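Local coordinates for putative hemin storage protein (Bordetella bronchiseptica, PDB 6AU1) that cleaves deacetylated poly-beta-1,6-N-acetylglucosamine, a biofilm polysaccharide, through the glycoside hydrolase domain of PgaB that this chain comprises, at residues 93-96 with 97-101; 168-172 with 173-177; 201-204 with 205-208; 212-215 with 216-219; 242-245 with 246-250. All blocks are in the same frame, centred on the assembly; numbering follows the deposited sequence.

Interaction 1: residues 93-96 with 97-101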
loop_
_atom_site.group_PDB
_atom_site.type_symbol
_atom_site.label_atom_id
_atom_site.label_comp_id
_atom_site.label_asym_id
_atom_site.label_seq_id
_atom_site.Cartn_x
_atom_site.Cartn_y
_atom_site.Cartn_z
ATOM N N TRP A 93 -6.454 0.102 4.571
ATOM C CA TRP A 93 -5.181 -0.296 3.977
ATOM C C TRP A 93 -5.070 -1.822 4.097
ATOM O O TRP A 93 -5.034 -2.363 5.206
ATOM C CB TRP A 93 -4.043 0.449 4.693
ATOM C CG TRP A 93 -2.654 -0.039 4.476
ATOM C CD1 TRP A 93 -2.138 -0.635 3.351
ATOM C CD2 TRP A 93 -1.589 0.023 5.426
ATOM N NE1 TRP A 93 -0.810 -0.937 3.553
ATOM C CE2 TRP A 93 -0.452 -0.551 4.819
ATOM C CE3 TRP A 93 -1.484 0.513 6.738
ATOM C CZ2 TRP A 93 0.778 -0.659 5.478
ATOM C CZ3 TRP A 93 -0.259 0.395 7.398
ATOM C CH2 TRP A 93 0.856 -0.178 6.757
ATOM N N LEU A 94 -5.067 -2.518 2.960
ATOM C CA LEU A 94 -5.109 -3.983 2.958
ATOM C C LEU A 94 -4.159 -4.515 1.885
ATOM O O LEU A 94 -3.961 -3.855 0.878
ATOM C CB LEU A 94 -6.549 -4.456 2.694
ATOM C CG LEU A 94 -7.058 -5.826 3.139
ATOM C CD1 LEU A 94 -6.874 -6.029 4.648
ATOM C CD2 LEU A 94 -8.522 -6.003 2.721
ATOM N N PRO A 95 -3.592 -5.708 2.098
ATOM C CA PRO A 95 -2.787 -6.328 1.037
ATOM C C PRO A 95 -3.628 -6.628 -0.188
ATOM O O PRO A 95 -4.838 -6.806 -0.096
ATOM C CB PRO A 95 -2.298 -7.635 1.676
ATOM C CG PRO A 95 -2.421 -7.418 3.164
ATOM C CD PRO A 95 -3.652 -6.550 3.303
ATOM N N VAL A 96 -2.975 -6.695 -1.338
ATOM C CA VAL A 96 -3.628 -7.120 -2.555
ATOM C C VAL A 96 -3.530 -8.642 -2.693
ATOM O O VAL A 96 -4.469 -9.298 -3.157
ATOM C CB VAL A 96 -2.995 -6.434 -3.777
ATOM C CG1 VAL A 96 -3.715 -6.860 -5.069
ATOM C CG2 VAL A 96 -3.036 -4.899 -3.610
ATOM N N LEU A 97 -2.375 -9.190 -2.310
ATOM C CA LEU A 97 -2.046 -10.600 -2.558
ATOM C C LEU A 97 -1.627 -11.392 -1.323
ATOM O O LEU A 97 -1.877 -12.605 -1.255
ATOM C CB LEU A 97 -0.903 -10.707 -3.576
ATOM C CG LEU A 97 -1.087 -10.033 -4.931
ATOM C CD1 LEU A 97 0.180 -10.290 -5.739
ATOM C CD2 LEU A 97 -2.329 -10.569 -5.640
ATOM N N THR A 98 -0.961 -10.743 -0.365
ATOM C CA THR A 98 -0.362 -11.494 0.751
ATOM C C THR A 98 -1.371 -11.812 1.856
ATOM O O THR A 98 -1.589 -11.007 2.764
ATOM C CB THR A 98 0.834 -10.753 1.399
ATOM O OG1 THR A 98 0.410 -9.479 1.915
ATOM C CG2 THR A 98 1.972 -10.558 0.399
ATOM N N PHE A 99 -1.987 -12.982 1.739
ATOM C CA PHE A 99 -2.842 -13.536 2.780
ATOM C C PHE A 99 -2.418 -14.965 3.009
ATOM O O PHE A 99 -2.564 -15.801 2.117
ATOM C CB PHE A 99 -4.315 -13.462 2.375
ATOM C CG PHE A 99 -4.787 -12.068 2.121
ATOM C CD1 PHE A 99 -5.232 -11.272 3.177
ATOM C CD2 PHE A 99 -4.761 -11.537 0.835
ATOM C CE1 PHE A 99 -5.657 -9.961 2.945
ATOM C CE2 PHE A 99 -5.185 -10.236 0.595
ATOM C CZ PHE A 99 -5.637 -9.445 1.656
ATOM N N SER A 100 -1.877 -15.241 4.191
ATOM C CA SER A 100 -1.394 -16.581 4.510
ATOM C C SER A 100 -2.521 -17.397 5.136
ATOM O O SER A 100 -2.586 -17.579 6.350
ATOM C CB SER A 100 -0.176 -16.503 5.434
ATOM O OG SER A 100 0.920 -15.899 4.746
ATOM N N VAL A 101 -3.419 -17.862 4.276
ATOM C CA VAL A 101 -4.554 -18.667 4.672
ATOM C C VAL A 101 -4.095 -19.984 5.303
ATOM O O VAL A 101 -2.996 -20.470 5.025
ATOM C CB VAL A 101 -5.468 -18.962 3.457
ATOM C CG1 VAL A 101 -6.020 -17.674 2.891
ATOM C CG2 VAL A 101 -4.695 -19.729 2.368
#

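Interaction 2: residues 168-172 with 173-177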
loop_
_atom_site.group_PDB
_atom_site.type_symbol
_atom_site.label_atom_id
_atom_site.label_comp_id
_atom_site.label_asym_id
_atom_site.label_seq_id
_atom_site.Cartn_x
_atom_site.Cartn_y
_atom_site.Cartn_z
ATOM N N THR A 168 10.794 -12.564 -13.180
ATOM C CA THR A 168 10.804 -14.032 -13.191
ATOM C C THR A 168 9.460 -14.602 -12.738
ATOM O O THR A 168 9.311 -15.823 -12.571
ATOM C CB THR A 168 11.916 -14.612 -12.276
ATOM O OG1 THR A 168 11.592 -14.344 -10.902
ATOM C CG2 THR A 168 13.267 -13.996 -12.619
ATOM N N GLU A 169 8.488 -13.707 -12.528
ATOM C CA GLU A 169 7.184 -14.055 -11.961
ATOM C C GLU A 169 6.060 -13.536 -12.857
ATOM O O GLU A 169 6.298 -12.645 -13.666
ATOM C CB GLU A 169 7.035 -13.432 -10.565
ATOM C CG GLU A 169 8.058 -13.912 -9.543
ATOM C CD GLU A 169 8.040 -13.069 -8.269
ATOM O OE1 GLU A 169 8.402 -13.608 -7.202
ATOM O OE2 GLU A 169 7.661 -11.879 -8.332
ATOM N N ASP A 170 4.835 -14.047 -12.745
ATOM C CA ASP A 170 4.421 -15.241 -12.019
ATOM C C ASP A 170 4.629 -16.439 -12.958
ATOM O O ASP A 170 4.158 -16.413 -14.094
ATOM C CB ASP A 170 2.947 -15.058 -11.608
ATOM C CG ASP A 170 2.403 -16.186 -10.767
ATOM O OD1 ASP A 170 3.019 -17.267 -10.688
ATOM O OD2 ASP A 170 1.321 -15.968 -10.188
ATOM N N SER A 171 5.349 -17.465 -12.502
ATOM C CA SER A 171 5.678 -18.618 -13.352
ATOM C C SER A 171 4.771 -19.831 -13.115
ATOM O O SER A 171 4.999 -20.917 -13.666
ATOM C CB SER A 171 7.142 -19.025 -13.141
ATOM O OG SER A 171 7.354 -19.442 -11.800
ATOM N N SER A 172 3.731 -19.646 -12.311
ATOM C CA SER A 172 2.816 -20.741 -11.988
ATOM C C SER A 172 2.021 -21.138 -13.235
ATOM O O SER A 172 1.888 -20.338 -14.164
ATOM C CB SER A 172 1.882 -20.333 -10.841
ATOM O OG SER A 172 0.972 -19.328 -11.250
ATOM N N PRO A 173 1.517 -22.383 -13.279
ATOM C CA PRO A 173 0.833 -22.868 -14.487
ATOM C C PRO A 173 -0.354 -21.991 -14.901
ATOM O O PRO A 173 -0.571 -21.760 -16.094
ATOM C CB PRO A 173 0.359 -24.271 -14.079
ATOM C CG PRO A 173 1.353 -24.708 -13.051
ATOM C CD PRO A 173 1.713 -23.456 -12.285
ATOM N N GLU A 174 -1.114 -21.518 -13.918
ATOM C CA GLU A 174 -2.269 -20.674 -14.206
ATOM C C GLU A 174 -1.841 -19.331 -14.799
ATOM O O GLU A 174 -2.529 -18.773 -15.658
ATOM C CB GLU A 174 -3.104 -20.451 -12.939
ATOM C CG GLU A 174 -3.852 -21.687 -12.472
ATOM C CD GLU A 174 -2.960 -22.710 -11.788
ATOM O OE1 GLU A 174 -1.819 -22.371 -11.399
ATOM O OE2 GLU A 174 -3.409 -23.864 -11.635
ATOM N N ALA A 175 -0.707 -18.807 -14.343
ATOM C CA ALA A 175 -0.182 -17.571 -14.919
ATOM C C ALA A 175 0.285 -17.793 -16.356
ATOM O O ALA A 175 0.000 -16.982 -17.240
ATOM C CB ALA A 175 0.962 -17.013 -14.066
ATOM N N LEU A 176 1.007 -18.883 -16.588
ATOM C CA LEU A 176 1.492 -19.178 -17.933
ATOM C C LEU A 176 0.313 -19.281 -18.894
ATOM O O LEU A 176 0.373 -18.769 -20.009
ATOM C CB LEU A 176 2.320 -20.473 -17.961
ATOM C CG LEU A 176 3.605 -20.496 -17.121
ATOM C CD1 LEU A 176 4.286 -21.864 -17.213
ATOM C CD2 LEU A 176 4.569 -19.392 -17.531
ATOM N N ALA A 177 -0.767 -19.916 -18.448
ATOM C CA ALA A 177 -1.946 -20.065 -19.300
ATOM C C ALA A 177 -2.549 -18.704 -19.622
ATOM O O ALA A 177 -3.052 -18.485 -20.729
ATOM C CB ALA A 177 -2.981 -20.967 -18.638
HETATM O O HOH W 1 -1.220 -20.087 -9.763
#

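Interaction 3: residues 201-204 with 205-208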
loop_
_atom_site.group_PDB
_atom_site.type_symbol
_atom_site.label_atom_id
_atom_site.label_comp_id
_atom_site.label_asym_id
_atom_site.label_seq_id
_atom_site.Cartn_x
_atom_site.Cartn_y
_atom_site.Cartn_z
ATOM N N TRP A 201 5.010 -8.297 -22.014
ATOM C CA TRP A 201 4.743 -9.086 -20.820
ATOM C C TRP A 201 4.754 -8.212 -19.567
ATOM O O TRP A 201 3.852 -8.316 -18.717
ATOM C CB TRP A 201 5.772 -10.215 -20.709
ATOM C CG TRP A 201 5.520 -11.193 -19.585
ATOM C CD1 TRP A 201 4.356 -11.848 -19.310
ATOM C CD2 TRP A 201 6.480 -11.655 -18.626
ATOM N NE1 TRP A 201 4.526 -12.672 -18.218
ATOM C CE2 TRP A 201 5.822 -12.575 -17.785
ATOM C CE3 TRP A 201 7.836 -11.383 -18.403
ATOM C CZ2 TRP A 201 6.468 -13.220 -16.727
ATOM C CZ3 TRP A 201 8.479 -12.017 -17.342
ATOM C CH2 TRP A 201 7.796 -12.929 -16.524
ATOM N N SER A 202 5.765 -7.350 -19.453
ATOM C CA SER A 202 5.842 -6.409 -18.337
ATOM C C SER A 202 4.583 -5.545 -18.251
ATOM O O SER A 202 3.964 -5.452 -17.189
ATOM C CB SER A 202 7.079 -5.516 -18.457
ATOM O OG SER A 202 7.076 -4.510 -17.452
ATOM N N LYS A 203 4.195 -4.935 -19.368
ATOM C CA LYS A 203 3.011 -4.073 -19.391
ATOM C C LYS A 203 1.741 -4.863 -19.096
ATOM O O LYS A 203 0.838 -4.370 -18.416
ATOM C CB LYS A 203 2.891 -3.362 -20.737
ATOM C CG LYS A 203 3.885 -2.224 -20.902
ATOM C CD LYS A 203 3.637 -1.146 -19.848
ATOM C CE LYS A 203 4.532 0.066 -20.056
ATOM N NZ LYS A 203 4.214 1.158 -19.087
ATOM N N GLY A 204 1.681 -6.096 -19.596
ATOM C CA GLY A 204 0.544 -6.964 -19.355
ATOM C C GLY A 204 0.355 -7.280 -17.879
ATOM O O GLY A 204 -0.772 -7.260 -17.363
ATOM N N LYS A 205 1.451 -7.576 -17.188
ATOM C CA LYS A 205 1.357 -7.889 -15.760
ATOM C C LYS A 205 0.934 -6.658 -14.969
ATOM O O LYS A 205 0.150 -6.762 -14.018
ATOM C CB LYS A 205 2.682 -8.434 -15.232
ATOM C CG LYS A 205 2.950 -9.864 -15.692
ATOM C CD LYS A 205 4.237 -10.405 -15.086
ATOM C CE LYS A 205 5.454 -9.775 -15.765
ATOM N NZ LYS A 205 6.682 -10.125 -14.993
ATOM N N ILE A 206 1.464 -5.499 -15.348
ATOM C CA ILE A 206 1.084 -4.247 -14.689
ATOM C C ILE A 206 -0.418 -4.038 -14.797
ATOM O O ILE A 206 -1.086 -3.753 -13.792
ATOM C CB ILE A 206 1.839 -3.043 -15.282
ATOM C CG1 ILE A 206 3.313 -3.098 -14.849
ATOM C CG2 ILE A 206 1.172 -1.697 -14.888
ATOM C CD1 ILE A 206 4.275 -2.246 -15.732
ATOM N N ARG A 207 -0.957 -4.223 -15.997
ATOM C CA ARG A 207 -2.387 -4.024 -16.214
ATOM C C ARG A 207 -3.213 -5.107 -15.524
ATOM O O ARG A 207 -4.316 -4.830 -15.033
ATOM C CB ARG A 207 -2.695 -3.977 -17.710
ATOM C CG ARG A 207 -2.208 -2.693 -18.348
ATOM C CD ARG A 207 -2.684 -2.546 -19.783
ATOM N NE ARG A 207 -2.075 -1.390 -20.437
ATOM C CZ ARG A 207 -1.086 -1.468 -21.323
ATOM N NH1 ARG A 207 -0.599 -2.653 -21.669
ATOM N NH2 ARG A 207 -0.591 -0.365 -21.866
ATOM N N TYR A 208 -2.689 -6.332 -15.475
ATOM C CA TYR A 208 -3.413 -7.414 -14.813
ATOM C C TYR A 208 -3.613 -7.117 -13.320
ATOM O O TYR A 208 -4.723 -7.283 -12.789
ATOM C CB TYR A 208 -2.689 -8.754 -14.987
ATOM C CG TYR A 208 -3.512 -9.936 -14.525
ATOM C CD1 TYR A 208 -4.392 -10.573 -15.389
ATOM C CD2 TYR A 208 -3.420 -10.402 -13.213
ATOM C CE1 TYR A 208 -5.145 -11.648 -14.974
ATOM C CE2 TYR A 208 -4.173 -11.471 -12.786
ATOM C CZ TYR A 208 -5.036 -12.092 -13.668
ATOM O OH TYR A 208 -5.794 -13.168 -13.255
#

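Interaction 4: residues 212-215 with 216-219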
loop_
_atom_site.group_PDB
_atom_site.type_symbol
_atom_site.label_atom_id
_atom_site.label_comp_id
_atom_site.label_asym_id
_atom_site.label_seq_id
_atom_site.Cartn_x
_atom_site.Cartn_y
_atom_site.Cartn_z
ATOM N N PHE A 212 -7.106 -6.350 -11.388
ATOM C CA PHE A 212 -7.482 -7.117 -10.202
ATOM C C PHE A 212 -7.900 -6.171 -9.085
ATOM O O PHE A 212 -8.928 -6.401 -8.424
ATOM C CB PHE A 212 -6.334 -8.020 -9.735
ATOM C CG PHE A 212 -6.675 -8.865 -8.540
ATOM C CD1 PHE A 212 -7.806 -9.672 -8.543
ATOM C CD2 PHE A 212 -5.866 -8.851 -7.413
ATOM C CE1 PHE A 212 -8.118 -10.459 -7.436
ATOM C CE2 PHE A 212 -6.165 -9.632 -6.301
ATOM C CZ PHE A 212 -7.291 -10.440 -6.313
ATOM N N THR A 213 -7.133 -5.099 -8.876
ATOM C CA THR A 213 -7.526 -4.144 -7.834
ATOM C C THR A 213 -8.828 -3.437 -8.196
ATOM O O THR A 213 -9.575 -3.050 -7.311
ATOM C CB THR A 213 -6.442 -3.083 -7.531
ATOM O OG1 THR A 213 -6.220 -2.247 -8.674
ATOM C CG2 THR A 213 -5.133 -3.756 -7.068
ATOM N N MET A 214 -9.121 -3.278 -9.486
ATOM C CA MET A 214 -10.399 -2.661 -9.870
ATOM C C MET A 214 -11.560 -3.609 -9.575
ATOM O O MET A 214 -12.657 -3.165 -9.251
ATOM C CB MET A 214 -10.401 -2.271 -11.343
ATOM C CG MET A 214 -9.412 -1.161 -11.699
ATOM S SD MET A 214 -9.762 0.392 -10.833
ATOM C CE MET A 214 -8.511 0.343 -9.556
ATOM N N HIS A 215 -11.312 -4.914 -9.698
ATOM C CA HIS A 215 -12.286 -5.937 -9.304
ATOM C C HIS A 215 -12.576 -5.843 -7.805
ATOM O O HIS A 215 -13.739 -5.856 -7.393
ATOM C CB HIS A 215 -11.766 -7.337 -9.675
ATOM C CG HIS A 215 -12.561 -8.473 -9.098
ATOM N ND1 HIS A 215 -13.803 -8.837 -9.573
ATOM C CD2 HIS A 215 -12.269 -9.350 -8.104
ATOM C CE1 HIS A 215 -14.250 -9.874 -8.885
ATOM N NE2 HIS A 215 -13.335 -10.208 -7.993
ATOM N N LEU A 216 -11.519 -5.731 -7.002
ATOM C CA LEU A 216 -11.658 -5.599 -5.545
ATOM C C LEU A 216 -12.400 -4.316 -5.185
ATOM O O LEU A 216 -13.269 -4.309 -4.308
ATOM C CB LEU A 216 -10.286 -5.625 -4.866
ATOM C CG LEU A 216 -9.496 -6.919 -5.113
ATOM C CD1 LEU A 216 -8.095 -6.810 -4.541
ATOM C CD2 LEU A 216 -10.255 -8.120 -4.519
ATOM N N ARG A 217 -12.055 -3.225 -5.860
ATOM C CA ARG A 217 -12.796 -1.977 -5.678
ATOM C C ARG A 217 -14.292 -2.161 -5.910
ATOM O O ARG A 217 -15.123 -1.666 -5.135
ATOM C CB ARG A 217 -12.267 -0.903 -6.626
ATOM C CG ARG A 217 -13.049 0.398 -6.547
ATOM C CD ARG A 217 -12.759 1.269 -7.744
ATOM N NE ARG A 217 -12.984 2.668 -7.413
ATOM C CZ ARG A 217 -12.758 3.678 -8.242
ATOM N NH1 ARG A 217 -12.306 3.441 -9.467
ATOM N NH2 ARG A 217 -12.981 4.924 -7.840
ATOM N N HIS A 218 -14.630 -2.868 -6.984
ATOM C CA HIS A 218 -16.029 -3.058 -7.366
ATOM C C HIS A 218 -16.770 -3.839 -6.280
ATOM O O HIS A 218 -17.917 -3.532 -5.941
ATOM C CB HIS A 218 -16.124 -3.778 -8.717
ATOM C CG HIS A 218 -17.527 -3.965 -9.208
ATOM N ND1 HIS A 218 -18.138 -5.198 -9.268
ATOM C CD2 HIS A 218 -18.441 -3.071 -9.653
ATOM C CE1 HIS A 218 -19.368 -5.058 -9.731
ATOM N NE2 HIS A 218 -19.576 -3.776 -9.973
ATOM N N ILE A 219 -16.108 -4.852 -5.735
ATOM C CA ILE A 219 -16.695 -5.636 -4.654
ATOM C C ILE A 219 -16.998 -4.779 -3.425
ATOM O O ILE A 219 -18.107 -4.813 -2.882
ATOM C CB ILE A 219 -15.768 -6.789 -4.261
ATOM C CG1 ILE A 219 -15.818 -7.865 -5.341
ATOM C CG2 ILE A 219 -16.171 -7.372 -2.910
ATOM C CD1 ILE A 219 -14.738 -8.877 -5.214
#

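Interaction 5: residues 242-245 with 246-250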
loop_
_atom_site.group_PDB
_atom_site.type_symbol
_atom_site.label_atom_id
_atom_site.label_comp_id
_atom_site.label_asym_id
_atom_site.label_seq_id
_atom_site.Cartn_x
_atom_site.Cartn_y
_atom_site.Cartn_z
ATOM N N ASP A 242 13.348 5.401 -12.544
ATOM C CA ASP A 242 13.957 4.598 -13.602
ATOM C C ASP A 242 12.929 3.648 -14.195
ATOM O O ASP A 242 12.830 2.492 -13.780
ATOM C CB ASP A 242 15.151 3.818 -13.061
ATOM C CG ASP A 242 15.852 3.014 -14.135
ATOM O OD1 ASP A 242 15.693 3.347 -15.333
ATOM O OD2 ASP A 242 16.557 2.051 -13.778
ATOM N N PRO A 243 12.158 4.136 -15.173
ATOM C CA PRO A 243 10.998 3.376 -15.647
ATOM C C PRO A 243 11.319 2.019 -16.271
ATOM O O PRO A 243 10.405 1.213 -16.378
ATOM C CB PRO A 243 10.374 4.318 -16.677
ATOM C CG PRO A 243 10.713 5.676 -16.153
ATOM C CD PRO A 243 12.129 5.527 -15.657
ATOM N N VAL A 244 12.562 1.753 -16.660
ATOM C CA VAL A 244 12.892 0.413 -17.142
ATOM C C VAL A 244 12.568 -0.622 -16.055
ATOM O O VAL A 244 12.204 -1.762 -16.361
ATOM C CB VAL A 244 14.367 0.279 -17.556
ATOM C CG1 VAL A 244 15.279 0.486 -16.371
ATOM C CG2 VAL A 244 14.619 -1.090 -18.169
ATOM N N SER A 245 12.673 -0.205 -14.795
ATOM C CA SER A 245 12.471 -1.098 -13.650
ATOM C C SER A 245 11.023 -1.533 -13.473
ATOM O O SER A 245 10.742 -2.392 -12.637
ATOM C CB SER A 245 12.967 -0.440 -12.357
ATOM O OG SER A 245 12.146 0.650 -11.967
ATOM N N GLU A 246 10.105 -0.956 -14.251
ATOM C CA GLU A 246 8.736 -1.484 -14.321
ATOM C C GLU A 246 8.741 -2.985 -14.547
ATOM O O GLU A 246 7.904 -3.706 -14.010
ATOM C CB GLU A 246 7.943 -0.817 -15.445
ATOM C CG GLU A 246 7.588 0.636 -15.167
ATOM C CD GLU A 246 6.804 1.257 -16.304
ATOM O OE1 GLU A 246 6.358 0.503 -17.196
ATOM O OE2 GLU A 246 6.630 2.495 -16.297
ATOM N N ALA A 247 9.696 -3.452 -15.349
ATOM C CA ALA A 247 9.785 -4.868 -15.682
ATOM C C ALA A 247 10.014 -5.781 -14.473
ATOM O O ALA A 247 9.652 -6.955 -14.531
ATOM C CB ALA A 247 10.887 -5.096 -16.712
ATOM N N TRP A 248 10.609 -5.284 -13.389
ATOM C CA TRP A 248 10.783 -6.176 -12.238
ATOM C C TRP A 248 10.080 -5.672 -10.981
ATOM O O TRP A 248 10.322 -6.178 -9.883
ATOM C CB TRP A 248 12.274 -6.459 -11.960
ATOM C CG TRP A 248 13.171 -5.281 -11.765
ATOM C CD1 TRP A 248 13.442 -4.640 -10.586
ATOM C CD2 TRP A 248 13.947 -4.614 -12.773
ATOM N NE1 TRP A 248 14.331 -3.610 -10.804
ATOM C CE2 TRP A 248 14.656 -3.575 -12.137
ATOM C CE3 TRP A 248 14.104 -4.792 -14.152
ATOM C CZ2 TRP A 248 15.513 -2.718 -12.832
ATOM C CZ3 TRP A 248 14.949 -3.936 -14.841
ATOM C CH2 TRP A 248 15.640 -2.910 -14.177
ATOM N N TYR A 249 9.184 -4.704 -11.159
ATOM C CA TYR A 249 8.279 -4.280 -10.090
ATOM C C TYR A 249 6.815 -4.624 -10.360
ATOM O O TYR A 249 6.058 -4.862 -9.423
ATOM C CB TYR A 249 8.392 -2.768 -9.858
ATOM C CG TYR A 249 9.506 -2.351 -8.924
ATOM C CD1 TYR A 249 10.811 -2.218 -9.384
ATOM C CD2 TYR A 249 9.245 -2.063 -7.580
ATOM C CE1 TYR A 249 11.834 -1.822 -8.537
ATOM C CE2 TYR A 249 10.261 -1.655 -6.725
ATOM C CZ TYR A 249 11.548 -1.532 -7.208
ATOM O OH TYR A 249 12.571 -1.140 -6.371
ATOM N N GLY A 250 6.394 -4.602 -11.619
ATOM C CA GLY A 250 4.985 -4.832 -11.908
ATOM C C GLY A 250 4.134 -3.636 -11.502
ATOM O O GLY A 250 2.935 -3.769 -11.232
#

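Interaction 1: residues 93-96 with 97-101
Phe99 turns the rim of its ring back on Pro95, four residues earlier, where the chain bends out of strand 89-94. The proline lies over the outer part of the ring: Pro95 CB is 4.3 Å from the ring centroid and 30° off the normal, an off-centre CH-pi contact, and it comes within 3.8 Å of Phe99 CZ. The carbonyl of the same proline meets the ring differently, Pro95 O standing 3.3 Å from Phe99 CZ at the edge and near the ring plane, so one residue supplies both a carbon to the face and an oxygen to the rim. Phe99 CG lies beside its own backbone N (chi1 -60°), which swings the ring back along the chain instead of onward. Leu94 crosses it at about a right angle, with CG 4.2 Å from Phe99 CZ. Against the other side of the proline ring comes a hydroxyl, Thr98 OG1 approaching Pro95 CB to 3.3 Å. The polar backbone of this buried turn is gripped by Asp162, whose carboxylate accepts from the N atoms of Val96, Leu97 and Thr98, while Tyr145 OH bonds to Pro95 O. In this TIM-barrel domain the bend follows the C-terminal end of a barrel strand; Phe99 packs on Ile141 and Ile144 of helix 135-151, and Val96 and Leu97 on Phe212 of helix 195-223.

Interaction 2: residues 168-172 with 173-177
Ser172 and Leu176 are joined by a backbone bond of the first turn of helix 173-181, Leu176 N to Ser172 O at 3.0 Å, with Ser172 at the N-cap position and Pro173 in the first turn. Ahead of it Asp170, preceded by a cis peptide, forms an Asx turn through OD1 and Ser172 N (3.0 Å), and the same oxygen also accepts from Ser172 OG at 3.0 Å. Both donors reach that oxygen from the same face and well above the carboxylate plane. Holding the serine hydroxyl between backbone N and carbonyl carbon, chi1 69° directs it at the aspartate, and OG also accepts from a water at 2.8 Å that donates to Glu174 OE1 as well. Ala175 CB lies over the flat of the Asp170 carboxylate, 3.7 Å from Asp170 CG, on the same face that the serine donors use. Leu176 meets the preceding loop by its CD1, 3.7 Å from Ser171 O. Asp170 is fixed further by Ser131 OG at OD2 and by Gln113 N at OD1, probably steadying its carboxylate. The loop leading into the helix lies against residues 113-115, while Ser171 and Leu176 rest on Ile188 of helix 188-193.

Interaction 3: residues 201-204 with 205-208
A cation-pi contact between Lys205 and Trp201, one turn apart, dominates this part of helix 195-223, one of the helices surrounding the TIM barrel; it lies in the helix's first half, its centre about 19 Å from that of the chain. Lys205 NZ is 3.4 Å from the centroid of the six-membered ring of Trp201 and only 13° off its normal, squarely over the face. The carbon before it is almost as close: Lys205 CE sits 3.5 Å from the same centroid, adding a CH-pi contact, so the last two atoms of the lysine lie over the indole together. Two torsions bring them there: the tryptophan CG points away from its backbone N (chi1 -174°), and the lysine chain, otherwise largely extended, bends at chi3 (-74°) to come over the ring. The ammonium also bonds to Glu169 O, a second partner that probably helps fix it over the face. Trp201 meets Tyr179 edge-to-face as well and packs on helix 188-193. Such an i to i+4 pairing is set by the alpha-helical repeat, here carried by four successive backbone bonds from Lys205 N to Trp201 O through Tyr208 N to Gly204 O. Another face of the helix bears Lys203 and Arg207, where Arg207 NH1 passes obliquely within 3.7 Å of Lys203 CB. Their charged ends stay separate, Lys203 NZ and Arg207 NH2 being 5.8 Å apart; Lys203 is salt-bridged to Glu246. Between these two faces Ile206 CD1 reaches Ser202 OG at 4.0 Å. Tyr208 leads its ring away, stacking on Phe133 and bonding through OH to Pro132 O.

Interaction 4: residues 212-215 with 216-219
With Phe212 CG opposite its backbone N (chi1 -178°) and Leu216 CG beside its own (chi1 -60°), the aromatic ring and the leucine branch are brought together one helical turn apart. Leu216 CD1 lies over one face of the ring, displaced toward its rim, 4.2 Å from the ring centroid in a CH-pi contact; its nearest ring atom is Phe212 CE2 at 3.8 Å. His215 and Ile219 pair with the same spacing. Ile219 comes over one face of the imidazole, CD1 3.4 Å from His215 NE2 and CG1 farther off, toward the rim. That NE2 also bonds to Ser142 OG, which probably helps fix the ring's rotation. These i to i+4 pairs belong to helix 195-223, one of the helices surrounding the barrel in this TIM-barrel domain, and the backbone bonds from Leu216 N to Phe212 O through Ile219 N to His215 O keep the turn regular. Phe212, His215, Leu216 and Ile219 face helix 135-151, with His138 meeting both aromatic rings. Met214 and Arg217 run side by side in the same direction on a different face, Met214 SD lying obliquely 4.2 Å from Arg217 NH1, and Arg217 NH2 bonds to Met229 O.

Interaction 5: residues 242-245 with 246-250
Trp248 spreads its indole over the backbone of Ser245 where a 3-10 turn, residues 243-245, runs into the short, weakly bonded helix 246-249 of this TIM-barrel domain. The tight part is here: Ser245 CA stands 3.5 Å from the centroid of the six-membered ring and 12° off its normal, a CH-pi contact with the face, and Ser245 CB touches Trp248 CZ2 at 3.4 Å. A chi1 of 55° sets Trp248 CG between its backbone N and carbonyl carbon, folding the indole back over the preceding turn. Tyr249 approaches from another direction and presents its edge, with Ser245 O in the ring plane 3.3 Å from Tyr249 CD1. Around this serine the backbone closes in three-residue steps, Glu246 N to Pro243 O, Ala247 N to Val244 O and Trp248 N to Ser245 O, i to i+3 bonds of 3-10 type. Pro243 and Val244 make up the looser side; they are exposed, as is much of Trp248 beyond its contact with Ser245. There Val244 CG1 approaches only the far corner of the indole, 4.1 Å from Trp248 CH2, and the two side chains meet at a slant. Inward, Glu246 is buried; its CG comes 3.1 Å from Pro243 O and its OE1 forms a salt bridge with Lys203 of helix 195-223, while Tyr249 OH bonds to Gln238. Ser245 pins the turn's start: its N and its OG approach Asp242 O from opposite faces of the carbonyl plane, Ser245 OG at 2.7 Å.

Overall arrangement
Along the chain the five contacts follow in series, none nested or crossed, each bridging neighbouring residues. Interaction 1 bends the exit of strand 89-94 toward helix 135-151; interaction 2 closes the loop that starts helix 173-181. Interactions 3 and 4 occupy successive parts of helix 195-223, their centres about 17 Å apart, and interaction 5 forms the turn into helix 246-249. Helix 195-223 ties them together: interaction 4 packs against interaction 1 through Phe212 with Val96 and Leu97, and interaction 3 meets interaction 2 where Lys205 reaches Glu169 and interaction 5 through the Lys203-Glu246 salt bridge. Interactions 2 and 5 do not touch, their nearest atoms about 6 Å apart.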